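Long-range contacts in beta-Ala-His dipeptidase (Homo sapiens, PDB 3DLJ), which hydrolyses Xaa-His dipeptides, carnosine and anserine above all, as a secreted dipeptidase that binds two zinc ions per subunit: residues 14-19 with 161-166; 225-230 with 349-354; 258-263 with 370-375. All blocks are in the same frame, centred on the assembly; numbering follows the deposited sequence.

Interaction 1: 14-19 with 161-166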
loop_
_atom_site.group_PDB
_atom_site.type_symbol
_atom_site.label_atom_id
_atom_site.label_comp_id
_atom_site.label_asym_id
_atom_site.label_seq_id
_atom_site.Cartn_x
_atom_site.Cartn_y
_atom_site.Cartn_z
ATOM N N GLU A 14 4.532 -23.414 21.113
ATOM C CA GLU A 14 3.457 -24.383 21.090
ATOM C C GLU A 14 2.248 -23.833 21.832
ATOM O O GLU A 14 1.145 -23.924 21.328
ATOM C CB GLU A 14 3.907 -25.705 21.734
ATOM C CG GLU A 14 3.166 -26.940 21.202
ATOM N N LYS A 15 2.471 -23.249 23.012
ATOM C CA LYS A 15 1.400 -22.739 23.866
ATOM C C LYS A 15 0.834 -21.467 23.289
ATOM O O LYS A 15 -0.382 -21.302 23.259
ATOM C CB LYS A 15 1.894 -22.510 25.299
ATOM C CG LYS A 15 1.581 -23.675 26.209
ATOM C CD LYS A 15 2.816 -24.291 26.838
ATOM C CE LYS A 15 2.491 -25.639 27.459
ATOM N NZ LYS A 15 3.712 -26.390 27.842
ATOM N N VAL A 16 1.719 -20.581 22.823
ATOM C CA VAL A 16 1.337 -19.372 22.074
ATOM C C VAL A 16 0.498 -19.715 20.837
ATOM O O VAL A 16 -0.520 -19.103 20.609
ATOM C CB VAL A 16 2.580 -18.520 21.669
ATOM C CG1 VAL A 16 2.214 -17.490 20.626
ATOM C CG2 VAL A 16 3.159 -17.824 22.867
ATOM N N PHE A 17 0.926 -20.712 20.071
ATOM C CA PHE A 17 0.201 -21.195 18.881
ATOM C C PHE A 17 -1.155 -21.785 19.253
ATOM O O PHE A 17 -2.148 -21.522 18.569
ATOM C CB PHE A 17 1.025 -22.248 18.123
ATOM C CG PHE A 17 2.132 -21.679 17.248
ATOM C CD1 PHE A 17 2.646 -20.397 17.458
ATOM C CD2 PHE A 17 2.673 -22.447 16.218
ATOM C CE1 PHE A 17 3.670 -19.894 16.665
ATOM C CE2 PHE A 17 3.695 -21.943 15.408
ATOM C CZ PHE A 17 4.198 -20.670 15.641
ATOM N N GLN A 18 -1.184 -22.590 20.320
ATOM C CA GLN A 18 -2.424 -23.135 20.868
ATOM C C GLN A 18 -3.393 -22.003 21.202
ATOM O O GLN A 18 -4.554 -22.078 20.841
ATOM C CB GLN A 18 -2.185 -23.969 22.145
ATOM C CG GLN A 18 -1.335 -25.219 22.011
ATOM C CD GLN A 18 -0.945 -25.846 23.391
ATOM O OE1 GLN A 18 -1.647 -25.665 24.419
ATOM N NE2 GLN A 18 0.159 -26.586 23.404
ATOM N N TYR A 19 -2.908 -20.982 21.916
ATOM C CA TYR A 19 -3.699 -19.784 22.289
ATOM C C TYR A 19 -4.333 -19.125 21.057
ATOM O O TYR A 19 -5.539 -18.887 21.014
ATOM C CB TYR A 19 -2.836 -18.771 23.084
ATOM C CG TYR A 19 -3.590 -17.570 23.626
ATOM C CD1 TYR A 19 -4.036 -17.522 24.956
ATOM C CD2 TYR A 19 -3.871 -16.483 22.800
ATOM C CE1 TYR A 19 -4.743 -16.395 25.449
ATOM C CE2 TYR A 19 -4.563 -15.389 23.261
ATOM C CZ TYR A 19 -5.002 -15.340 24.578
ATOM O OH TYR A 19 -5.696 -14.204 24.963
ATOM N N LEU A 161 -0.563 -15.295 28.428
ATOM C CA LEU A 161 0.086 -16.472 29.023
ATOM C C LEU A 161 1.226 -16.166 30.000
ATOM O O LEU A 161 1.848 -17.081 30.527
ATOM C CB LEU A 161 0.590 -17.419 27.924
ATOM C CG LEU A 161 -0.462 -17.965 26.958
ATOM C CD1 LEU A 161 0.176 -18.679 25.782
ATOM C CD2 LEU A 161 -1.457 -18.858 27.682
ATOM N N GLU A 162 1.479 -14.887 30.256
ATOM C CA GLU A 162 2.593 -14.444 31.105
ATOM C C GLU A 162 3.908 -15.054 30.631
ATOM O O GLU A 162 4.782 -15.421 31.417
ATOM C CB GLU A 162 2.333 -14.742 32.592
ATOM C CG GLU A 162 1.070 -14.083 33.135
ATOM C CD GLU A 162 0.561 -14.741 34.408
ATOM O OE1 GLU A 162 1.325 -14.789 35.402
ATOM O OE2 GLU A 162 -0.610 -15.198 34.414
ATOM N N GLN A 163 4.025 -15.172 29.320
ATOM C CA GLN A 163 5.270 -15.533 28.734
ATOM C C GLN A 163 6.027 -14.255 28.333
ATOM O O GLN A 163 5.489 -13.367 27.674
ATOM C CB GLN A 163 5.075 -16.494 27.563
ATOM C CG GLN A 163 6.400 -16.964 26.956
ATOM C CD GLN A 163 6.239 -18.076 25.940
ATOM O OE1 GLN A 163 5.193 -18.740 25.887
ATOM N NE2 GLN A 163 7.295 -18.308 25.134
ATOM N N ASP A 164 7.260 -14.180 28.812
ATOM C CA ASP A 164 8.259 -13.219 28.418
ATOM C C ASP A 164 8.285 -13.078 26.899
ATOM O O ASP A 164 8.437 -14.076 26.173
ATOM C CB ASP A 164 9.623 -13.734 28.917
ATOM C CG ASP A 164 10.763 -12.732 28.703
ATOM O OD1 ASP A 164 10.677 -11.603 29.258
ATOM O OD2 ASP A 164 11.756 -13.098 28.004
ATOM N N LEU A 165 8.115 -11.841 26.429
ATOM C CA LEU A 165 8.334 -11.498 25.028
ATOM C C LEU A 165 9.850 -11.454 24.777
ATOM O O LEU A 165 10.585 -10.799 25.513
ATOM C CB LEU A 165 7.678 -10.149 24.689
ATOM C CG LEU A 165 6.173 -10.117 24.340
ATOM C CD1 LEU A 165 5.531 -8.813 24.774
ATOM C CD2 LEU A 165 5.893 -10.380 22.861
ATOM N N PRO A 166 10.324 -12.182 23.759
ATOM C CA PRO A 166 11.754 -12.294 23.430
ATOM C C PRO A 166 12.481 -10.958 23.124
ATOM O O PRO A 166 13.688 -10.824 23.387
ATOM C CB PRO A 166 11.735 -13.184 22.188
ATOM C CG PRO A 166 10.456 -13.994 22.332
ATOM C CD PRO A 166 9.491 -12.999 22.856
#

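Interaction 2: 225-230 with 349-354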
loop_
_atom_site.group_PDB
_atom_site.type_symbol
_atom_site.label_atom_id
_atom_site.label_comp_id
_atom_site.label_asym_id
_atom_site.label_seq_id
_atom_site.Cartn_x
_atom_site.Cartn_y
_atom_site.Cartn_z
ATOM N N SER A 225 5.329 7.942 -10.219
ATOM C CA SER A 225 5.135 9.326 -10.580
ATOM C C SER A 225 3.677 9.512 -11.023
ATOM O O SER A 225 3.217 8.891 -11.981
ATOM C CB SER A 225 6.156 9.754 -11.637
ATOM O OG SER A 225 6.128 8.862 -12.733
ATOM N N TYR A 226 2.942 10.330 -10.281
ATOM C CA TYR A 226 1.550 10.572 -10.547
ATOM C C TYR A 226 1.381 11.903 -11.295
ATOM O O TYR A 226 1.846 12.945 -10.834
ATOM C CB TYR A 226 0.764 10.565 -9.222
ATOM C CG TYR A 226 -0.688 10.145 -9.417
ATOM C CD1 TYR A 226 -1.090 8.821 -9.214
ATOM C CD2 TYR A 226 -1.648 11.078 -9.852
ATOM C CE1 TYR A 226 -2.418 8.435 -9.408
ATOM C CE2 TYR A 226 -2.963 10.711 -10.049
ATOM C CZ TYR A 226 -3.342 9.396 -9.831
ATOM O OH TYR A 226 -4.656 9.092 -10.019
ATOM N N PHE A 227 0.734 11.846 -12.459
ATOM C CA PHE A 227 0.521 13.021 -13.296
ATOM C C PHE A 227 -0.952 13.413 -13.359
ATOM O O PHE A 227 -1.839 12.567 -13.364
ATOM C CB PHE A 227 1.085 12.806 -14.713
ATOM C CG PHE A 227 2.592 12.718 -14.759
ATOM C CD1 PHE A 227 3.240 11.501 -14.561
ATOM C CD2 PHE A 227 3.357 13.849 -14.989
ATOM C CE1 PHE A 227 4.620 11.421 -14.577
ATOM C CE2 PHE A 227 4.753 13.771 -15.015
ATOM C CZ PHE A 227 5.379 12.551 -14.802
ATOM N N MET A 228 -1.189 14.710 -13.347
ATOM C CA MET A 228 -2.483 15.276 -13.602
ATOM C C MET A 228 -2.330 16.135 -14.832
ATOM O O MET A 228 -1.404 16.931 -14.911
ATOM C CB MET A 228 -2.912 16.119 -12.408
ATOM C CG MET A 228 -3.100 15.264 -11.136
ATOM S SD MET A 228 -3.991 16.230 -9.904
ATOM C CE MET A 228 -4.103 15.006 -8.627
ATOM N N VAL A 229 -3.227 15.969 -15.801
ATOM C CA VAL A 229 -3.189 16.752 -17.027
ATOM C C VAL A 229 -4.501 17.502 -17.174
ATOM O O VAL A 229 -5.513 16.917 -17.557
ATOM C CB VAL A 229 -2.974 15.859 -18.286
ATOM C CG1 VAL A 229 -2.846 16.710 -19.586
ATOM C CG2 VAL A 229 -1.775 14.946 -18.120
ATOM N N GLU A 230 -4.469 18.802 -16.886
ATOM C CA GLU A 230 -5.631 19.659 -17.019
ATOM C C GLU A 230 -5.726 20.286 -18.413
ATOM O O GLU A 230 -4.771 20.880 -18.911
ATOM C CB GLU A 230 -5.634 20.725 -15.922
ATOM C CG GLU A 230 -6.939 21.534 -15.826
ATOM C CD GLU A 230 -6.806 22.781 -14.925
ATOM O OE1 GLU A 230 -6.057 23.707 -15.267
ATOM O OE2 GLU A 230 -7.463 22.834 -13.871
ATOM N N GLY A 349 -6.985 14.676 -16.643
ATOM C CA GLY A 349 -6.617 13.286 -16.809
ATOM C C GLY A 349 -5.660 12.882 -15.700
ATOM O O GLY A 349 -4.835 13.683 -15.268
ATOM N N LYS A 350 -5.756 11.630 -15.251
ATOM C CA LYS A 350 -4.865 11.091 -14.212
ATOM C C LYS A 350 -4.197 9.819 -14.679
ATOM O O LYS A 350 -4.851 8.896 -15.194
ATOM C CB LYS A 350 -5.638 10.798 -12.925
ATOM C CG LYS A 350 -6.667 11.854 -12.522
ATOM C CD LYS A 350 -6.120 12.939 -11.628
ATOM C CE LYS A 350 -7.203 13.997 -11.414
ATOM N NZ LYS A 350 -7.948 13.791 -10.131
ATOM N N PHE A 351 -2.887 9.762 -14.490
ATOM C CA PHE A 351 -2.124 8.586 -14.840
ATOM C C PHE A 351 -0.810 8.594 -14.066
ATOM O O PHE A 351 -0.395 9.622 -13.551
ATOM C CB PHE A 351 -1.878 8.504 -16.369
ATOM C CG PHE A 351 -0.871 9.524 -16.900
ATOM C CD1 PHE A 351 0.482 9.204 -16.986
ATOM C CD2 PHE A 351 -1.285 10.784 -17.303
ATOM C CE1 PHE A 351 1.410 10.109 -17.488
ATOM C CE2 PHE A 351 -0.358 11.711 -17.806
ATOM C CZ PHE A 351 0.988 11.368 -17.905
ATOM N N SER A 352 -0.173 7.439 -13.979
ATOM C CA SER A 352 1.081 7.350 -13.255
ATOM C C SER A 352 2.009 6.359 -13.927
ATOM O O SER A 352 1.578 5.475 -14.652
ATOM C CB SER A 352 0.852 6.983 -11.768
ATOM O OG SER A 352 0.137 5.765 -11.629
ATOM N N ILE A 353 3.290 6.536 -13.669
ATOM C CA ILE A 353 4.322 5.659 -14.153
ATOM C C ILE A 353 5.072 5.102 -12.941
ATOM O O ILE A 353 5.658 5.852 -12.144
ATOM C CB ILE A 353 5.295 6.415 -15.117
ATOM C CG1 ILE A 353 4.515 7.041 -16.289
ATOM C CG2 ILE A 353 6.381 5.489 -15.626
ATOM C CD1 ILE A 353 5.337 7.971 -17.188
ATOM N N ARG A 354 5.060 3.786 -12.818
ATOM C CA ARG A 354 5.841 3.101 -11.817
ATOM C C ARG A 354 7.292 3.112 -12.217
ATOM O O ARG A 354 7.637 2.868 -13.377
ATOM C CB ARG A 354 5.307 1.688 -11.628
ATOM C CG ARG A 354 3.850 1.667 -11.181
ATOM C CD ARG A 354 3.689 1.963 -9.678
ATOM N NE ARG A 354 2.275 2.022 -9.272
ATOM C CZ ARG A 354 1.842 2.320 -8.041
ATOM N NH1 ARG A 354 0.537 2.343 -7.788
ATOM N NH2 ARG A 354 2.707 2.589 -7.062
#

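Interaction 3: 258-263 with 370-375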
loop_
_atom_site.group_PDB
_atom_site.type_symbol
_atom_site.label_atom_id
_atom_site.label_comp_id
_atom_site.label_asym_id
_atom_site.label_seq_id
_atom_site.Cartn_x
_atom_site.Cartn_y
_atom_site.Cartn_z
ATOM N N LEU A 258 -3.951 11.578 -23.415
ATOM C CA LEU A 258 -3.927 10.272 -22.751
ATOM C C LEU A 258 -3.637 9.109 -23.700
ATOM O O LEU A 258 -2.951 8.154 -23.324
ATOM C CB LEU A 258 -5.264 10.033 -22.030
ATOM C CG LEU A 258 -5.642 10.988 -20.887
ATOM C CD1 LEU A 258 -7.027 10.616 -20.311
ATOM C CD2 LEU A 258 -4.563 11.023 -19.790
ATOM N N GLY A 259 -4.162 9.187 -24.924
ATOM C CA GLY A 259 -3.942 8.167 -25.929
ATOM C C GLY A 259 -2.557 8.134 -26.546
ATOM O O GLY A 259 -2.239 7.217 -27.288
ATOM N N SER A 260 -1.734 9.128 -26.234
ATOM C CA SER A 260 -0.384 9.259 -26.777
ATOM C C SER A 260 0.708 8.629 -25.880
ATOM O O SER A 260 1.883 8.680 -26.211
ATOM C CB SER A 260 -0.078 10.755 -26.963
ATOM O OG SER A 260 0.302 11.337 -25.708
ATOM N N LEU A 261 0.301 8.045 -24.752
ATOM C CA LEU A 261 1.213 7.661 -23.667
ATOM C C LEU A 261 1.747 6.232 -23.717
ATOM O O LEU A 261 2.886 5.995 -23.340
ATOM C CB LEU A 261 0.547 7.903 -22.298
ATOM C CG LEU A 261 0.314 9.364 -21.866
ATOM C CD1 LEU A 261 -0.692 9.421 -20.722
ATOM C CD2 LEU A 261 1.599 10.137 -21.523
ATOM N N VAL A 262 0.917 5.290 -24.165
ATOM C CA VAL A 262 1.230 3.865 -24.092
ATOM C C VAL A 262 0.619 3.151 -25.311
ATOM O O VAL A 262 -0.418 3.570 -25.837
ATOM C CB VAL A 262 0.748 3.250 -22.725
ATOM C CG1 VAL A 262 -0.783 3.261 -22.591
ATOM C CG2 VAL A 262 1.291 1.839 -22.507
ATOM N N ASP A 263 1.249 2.095 -25.803
ATOM C CA ASP A 263 0.627 1.402 -26.935
ATOM C C ASP A 263 -0.128 0.136 -26.505
ATOM O O ASP A 263 -0.212 -0.164 -25.299
ATOM C CB ASP A 263 1.619 1.198 -28.085
ATOM C CG ASP A 263 2.657 0.125 -27.809
ATOM O OD1 ASP A 263 2.529 -0.632 -26.825
ATOM O OD2 ASP A 263 3.611 0.025 -28.606
ATOM N N ARG A 370 7.334 17.393 -21.556
ATOM C CA ARG A 370 7.740 17.710 -22.930
ATOM C C ARG A 370 6.945 16.929 -23.946
ATOM O O ARG A 370 6.503 17.485 -24.959
ATOM C CB ARG A 370 9.231 17.432 -23.158
ATOM C CG ARG A 370 10.156 18.587 -22.781
ATOM N N HIS A 371 6.770 15.638 -23.684
ATOM C CA HIS A 371 5.980 14.807 -24.561
ATOM C C HIS A 371 4.562 15.370 -24.708
ATOM O O HIS A 371 4.085 15.578 -25.830
ATOM C CB HIS A 371 5.985 13.355 -24.076
ATOM C CG HIS A 371 5.012 12.479 -24.796
ATOM N ND1 HIS A 371 5.254 11.977 -26.058
ATOM C CD2 HIS A 371 3.787 12.029 -24.438
ATOM C CE1 HIS A 371 4.219 11.254 -26.445
ATOM N NE2 HIS A 371 3.320 11.266 -25.478
ATOM N N LEU A 372 3.913 15.646 -23.581
ATOM C CA LEU A 372 2.538 16.137 -23.584
ATOM C C LEU A 372 2.369 17.492 -24.281
ATOM O O LEU A 372 1.428 17.660 -25.059
ATOM C CB LEU A 372 1.949 16.133 -22.161
ATOM C CG LEU A 372 1.692 14.730 -21.583
ATOM C CD1 LEU A 372 1.327 14.781 -20.103
ATOM C CD2 LEU A 372 0.632 13.950 -22.375
ATOM N N GLU A 373 3.281 18.435 -23.992
ATOM C CA GLU A 373 3.396 19.719 -24.696
ATOM C C GLU A 373 3.561 19.535 -26.191
ATOM O O GLU A 373 2.903 20.217 -26.973
ATOM C CB GLU A 373 4.559 20.565 -24.141
ATOM C CG GLU A 373 4.272 21.064 -22.733
ATOM C CD GLU A 373 5.463 21.719 -22.011
ATOM O OE1 GLU A 373 6.626 21.696 -22.496
ATOM O OE2 GLU A 373 5.209 22.260 -20.922
ATOM N N ASP A 374 4.425 18.617 -26.609
ATOM C CA ASP A 374 4.590 18.363 -28.040
ATOM C C ASP A 374 3.305 17.815 -28.708
ATOM O O ASP A 374 2.936 18.247 -29.809
ATOM C CB ASP A 374 5.814 17.477 -28.307
ATOM C CG ASP A 374 7.142 18.245 -28.181
ATOM O OD1 ASP A 374 7.125 19.488 -28.011
ATOM O OD2 ASP A 374 8.221 17.613 -28.260
ATOM N N VAL A 375 2.616 16.891 -28.044
ATOM C CA VAL A 375 1.344 16.382 -28.569
ATOM C C VAL A 375 0.296 17.493 -28.615
ATOM O O VAL A 375 -0.399 17.668 -29.618
ATOM C CB VAL A 375 0.816 15.167 -27.761
ATOM C CG1 VAL A 375 -0.654 14.807 -28.158
ATOM C CG2 VAL A 375 1.748 13.976 -27.942
#

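Interaction 1: 14-19 with 161-166
Leu-161 lays its branched end against one side of helix segment 14-19, meeting Lys-15, Val-16 and Tyr-19. Its chi1 of -59° places CG beside the backbone N, anti to the carbonyl carbon, which leaves one methyl on the helix backbone and the other at the aromatic ring. Leu-161 CD1 rests 3.7 Å from Lys-15 O and also approaches Val-16 CG2 at 4.3 Å. Tyr-19 holds its ring anti to the backbone N (chi1 -174°), where Tyr-19 CD1 meets Leu-161 CD2 at 4.0 Å; the two side chains run past one another in opposite senses. Tyr-19 CB lies 4.0 Å from Leu-161 CD1, so Tyr-19 touches both methyls. Lys-15 offers its CB to Leu-161 CD1 while the rest of its chain leads off. Further along, the extended side chain of Gln-163 crosses Val-16 at about a right angle. The contact is wholly van der Waals in kind and lies at the surface, away from the zinc site. Glu-162, with positive phi, closes the preceding helix in a Schellman motif, and the chain then turns toward strand 168-174. Tyr-19 also packs on Ala-157 and Ala-160 of helix 141-160, and Val-16 on Ala-475 of helix 464-482, so the N-terminal helix 13-22 touches both helices.

Interaction 2: 225-230 with 349-354
Ser-225 and Ile-353 open a ladder of backbone hydrogen bonds between two antiparallel strands, in the sheet of what is, as in other M20 peptidases, the lid (dimerisation) domain. Ile-353 O takes two donors from one residue: Ser-225 N at 2.9 Å, tilted from the carbonyl plane, and Ser-225 OG at 3.1 Å, in that plane and on a lone pair. The hydroxyl reaches it because OG stands between the backbone N and the carbonyl carbon (chi1 53°). Ile-353 N returns a bond to Ser-225 O. At the next hydrogen-bonded pair Phe-227 N meets Phe-351 O at 2.7 Å, almost straight in line with the carbonyl, while the return bond from Phe-351 N is longer. Val-229 and Gly-349 exchange a third pair of bonds.

Tyr-226, Met-228, Lys-350 and Ser-352 share one face. Tyr-226 lies across Lys-350, its OH 3.5 Å from Lys-350 CB, and its ring meets that of His-328, the planes nearly parallel; His-328 also bonds Ser-352 OG. Lys-350 CD passes 3.8 Å from Met-228 CG, and NZ goes on to a salt bridge with Glu-331.

The other face is covered by helix 361-377, whose Val-368 touches both phenylalanines. The Phe-227 and Phe-351 rings are nearly parallel, with planes at 13°, but barely overlap. Over one face of the Phe-351 ring, offset toward the rim, lies Phe-227 CB, in a CH-pi contact 3.7 Å from the centroid. At the ring's edge, in plane, Val-229 CG2 approaches Phe-351 CE2 to 3.5 Å.

Interaction 3: 258-263 with 370-375
His-371 reaches from helix 361-377 to Ser-260 in the loop that follows helix 250-258. With CG anti to the backbone N (chi1 171°), the imidazole extends from the helix and brings NE2 to two oxygens of that serine. His-371 NE2 donates to Ser-260 OG at 3.0 Å, the hydroxyl lying 28° out of the ring plane; its other bond, to Ser-260 O, is weak and bent, with an N-H...O angle of 131°. Ser-260 OG is also bonded to Leu-257 O, in the last turn of helix 250-258, which helps fix the hydroxyl where the imidazole meets it. An alanine here in place of the histidine is likely to cost Ser-260 its hydrogen bonds to helix 361-377 and open a gap beside Leu-261, whose CD2 lies 4.1 Å from His-371 CD2.

Leu-372 comes next and directs CD2 to Leu-261 CD2, 4.0 Å away, the two side chains crossing at about a right angle. Here helix and loop meet over the sheet of what is, as in other M20 peptidases, the lid domain: Leu-261 and Leu-372 both rest on Phe-351 of strand 346-355, while Ser-260 belongs to a type I beta turn from Leu-258 to Leu-261.

One turn after His-371, Val-375 brings CG2 to 3.7 Å from Ser-260 OG and 3.8 Å from Ser-260 CB. The same methyl lies over one face of the His-371 ring, displaced toward its rim.

Interaction 1 comes first along the chain and closes before the others open, whereas interactions 2 and 3 alternate their segments. The centres of interactions 2 and 3 are about 12 Å apart and the two touch: helix 361-377, which follows strand 346-355, packs on the sheet, and Phe-351 meets Leu-258, Leu-261 and Leu-372. They share the helix-backed sheet that in M20 peptidases makes the lid (dimerisation) domain. Interaction 1 lies across the chain's centre, about 48 Å from interaction 2 and about 58 Å from interaction 3, centre to centre, in the part with the six-stranded sheet. A zinc ion lies about 13 Å from the side chain of Tyr-226; interactions 1 and 3 lie away from the metal site.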